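Local structure of SRPBCC family protein (Bacillus thuringiensis serovar konkukian, 3F08) at residues B[9-14]-B[131-136]. The protein is of unknown function but, as a member of the Bet v 1-like SRPBCC superfamily, probably binds a hydrophobic ligand inside its helix-grip fold. The protein carries 5 engineered substitutions. Residues are numbered along the deposited sequence; the frame is centred on the assembly and turned at random.
Sequences EIFGST and ALQHAF. Engineered in segment 9-14: Thr-14 (natural residue Pro).
Ile-10, the last residue of strand 3-10, turns its branched side chain to the helix and fits against three of its residues. The longer, CG1 branch runs to Leu-132, with CG1 of Ile-10 3.7 Å from CD2 of Leu-132, the two side chains crossing at about a right angle. CG2 lies anti to the backbone N, with CG1 beside that nitrogen (chi1 -62°), and reaches Phe-136, CG2 of Ile-10 standing 3.8 Å from CD2 of that ring. A beta-branched residue suits this place because its two arms serve neighbouring turns of the helix at once.

Gln-133, next to Leu-132 on the helix, reaches across beside them. Its CG is anti to the backbone N (chi1 -174°), and a bend at chi2 brings the flat amide over one face of the Phe-11 ring, the two planes 47° apart. The same amide group lies beside the backbone at Glu-9 O and Phe-11 N, so a side chain both long and polar spans the gap from helix to chain.

Beyond the strand end the chain turns sharply: Phe-11 is the centre of an inverse gamma turn, with a weak bond of 2.9 Å from Gly-12 N to Ile-10 O. Phe-136 meets this turn obliquely, its CD1 3.9 Å from CA of Gly-12. Glycine suits this place because, having no side chain, it lets the ring come up close to its CA. Ser-13 then N-caps helix 14-21, its OG accepting from Gln-16 N.

Further out, Val-101 of the adjacent strand touches both Ile-10 and Leu-132, while Leu-20 packs on Leu-132 and Phe-136. The contact thus joins the edge strand to the C-terminal end of helix 114-137, the long helix gripped by the curved antiparallel sheet in the helix-grip fold of Bet v 1-like proteins.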
loop_
_atom_site.group_PDB
_atom_site.type_symbol
_atom_site.label_atom_id
_atom_site.label_comp_id
_atom_site.label_asym_id
_atom_site.label_seq_id
_atom_site.Cartn_x
_atom_site.Cartn_y
_atom_site.Cartn_z
ATOM N N GLU B 9 0.934 21.170 13.032
ATOM C CA GLU B 9 1.210 20.385 14.218
ATOM C C GLU B 9 -0.129 19.837 14.663
ATOM O O GLU B 9 -1.000 20.585 15.103
ATOM C CB GLU B 9 1.796 21.254 15.330
ATOM C CG GLU B 9 3.302 21.461 15.254
ATOM C CD GLU B 9 4.092 20.195 15.553
ATOM O OE1 GLU B 9 3.807 19.538 16.578
ATOM O OE2 GLU B 9 5.006 19.865 14.767
ATOM N N ILE B 10 -0.302 18.532 14.527
ATOM C CA ILE B 10 -1.539 17.894 14.935
ATOM C C ILE B 10 -1.378 17.428 16.373
ATOM O O ILE B 10 -0.341 16.865 16.731
ATOM C CB ILE B 10 -1.848 16.701 14.026
ATOM C CG1 ILE B 10 -2.027 17.205 12.592
ATOM C CG2 ILE B 10 -3.110 15.968 14.510
ATOM C CD1 ILE B 10 -3.160 18.209 12.439
ATOM N N PHE B 11 -2.402 17.660 17.194
ATOM C CA PHE B 11 -2.341 17.279 18.603
ATOM C C PHE B 11 -2.638 15.820 18.854
ATOM O O PHE B 11 -3.652 15.478 19.459
ATOM C CB PHE B 11 -3.301 18.122 19.444
ATOM C CG PHE B 11 -3.079 19.596 19.320
ATOM C CD1 PHE B 11 -1.924 20.091 18.715
ATOM C CD2 PHE B 11 -4.023 20.495 19.814
ATOM C CE1 PHE B 11 -1.705 21.464 18.603
ATOM C CE2 PHE B 11 -3.820 21.874 19.710
ATOM C CZ PHE B 11 -2.657 22.360 19.103
ATOM N N GLY B 12 -1.740 14.962 18.391
ATOM C CA GLY B 12 -1.878 13.531 18.577
ATOM C C GLY B 12 -0.492 12.945 18.379
ATOM O O GLY B 12 0.278 13.488 17.592
ATOM N N SER B 13 -0.148 11.868 19.081
ATOM C CA SER B 13 1.177 11.273 18.906
ATOM C C SER B 13 1.323 10.779 17.473
ATOM O O SER B 13 0.334 10.631 16.762
ATOM C CB SER B 13 1.374 10.094 19.860
ATOM O OG SER B 13 0.508 9.027 19.522
ATOM N N THR B 14 2.556 10.522 17.048
ATOM C CA THR B 14 2.788 10.036 15.700
ATOM C C THR B 14 2.025 8.732 15.469
ATOM O O THR B 14 1.472 8.510 14.390
ATOM C CB THR B 14 4.301 9.837 15.431
ATOM O OG1 THR B 14 4.918 9.196 16.558
ATOM C CG2 THR B 14 4.975 11.191 15.202
ATOM N N ALA B 131 -9.272 19.504 9.302
ATOM C CA ALA B 131 -10.236 18.452 9.593
ATOM C C ALA B 131 -9.555 17.407 10.474
ATOM O O ALA B 131 -10.167 16.869 11.392
ATOM C CB ALA B 131 -10.740 17.815 8.295
ATOM N N LEU B 132 -8.283 17.134 10.202
ATOM C CA LEU B 132 -7.540 16.166 11.004
ATOM C C LEU B 132 -7.380 16.686 12.439
ATOM O O LEU B 132 -7.462 15.922 13.402
ATOM C CB LEU B 132 -6.155 15.919 10.381
ATOM C CG LEU B 132 -5.212 14.960 11.121
ATOM C CD1 LEU B 132 -5.872 13.596 11.259
ATOM C CD2 LEU B 132 -3.883 14.845 10.370
ATOM N N GLN B 133 -7.141 17.991 12.574
ATOM C CA GLN B 133 -6.977 18.601 13.892
ATOM C C GLN B 133 -8.289 18.467 14.645
ATOM O O GLN B 133 -8.311 18.139 15.832
ATOM C CB GLN B 133 -6.606 20.089 13.773
ATOM C CG GLN B 133 -6.265 20.763 15.116
ATOM C CD GLN B 133 -4.889 20.364 15.663
ATOM O OE1 GLN B 133 -3.951 21.168 15.672
ATOM N NE2 GLN B 133 -4.767 19.121 16.116
ATOM N N HIS B 134 -9.387 18.714 13.942
ATOM C CA HIS B 134 -10.703 18.621 14.547
ATOM C C HIS B 134 -10.971 17.206 15.048
ATOM O O HIS B 134 -11.537 17.018 16.124
ATOM C CB HIS B 134 -11.775 19.041 13.539
ATOM C CG HIS B 134 -13.175 18.838 14.028
ATOM N ND1 HIS B 134 -13.925 17.727 13.702
ATOM C CD2 HIS B 134 -13.957 19.597 14.831
ATOM C CE1 HIS B 134 -15.109 17.811 14.283
ATOM N NE2 HIS B 134 -15.154 18.937 14.974
ATOM N N ALA B 135 -10.553 16.216 14.266
ATOM C CA ALA B 135 -10.739 14.817 14.631
ATOM C C ALA B 135 -10.027 14.506 15.941
ATOM O O ALA B 135 -10.518 13.724 16.756
ATOM C CB ALA B 135 -10.211 13.917 13.514
ATOM N N PHE B 136 -8.871 15.123 16.156
ATOM C CA PHE B 136 -8.127 14.880 17.381
ATOM C C PHE B 136 -8.568 15.714 18.573
ATOM O O PHE B 136 -8.133 15.482 19.700
ATOM C CB PHE B 136 -6.637 15.041 17.118
ATOM C CG PHE B 136 -5.987 13.770 16.688
ATOM C CD1 PHE B 136 -5.569 12.838 17.637
ATOM C CD2 PHE B 136 -5.874 13.453 15.336
ATOM C CE1 PHE B 136 -5.049 11.605 17.247
ATOM C CE2 PHE B 136 -5.359 12.223 14.935
ATOM C CZ PHE B 136 -4.946 11.296 15.890
#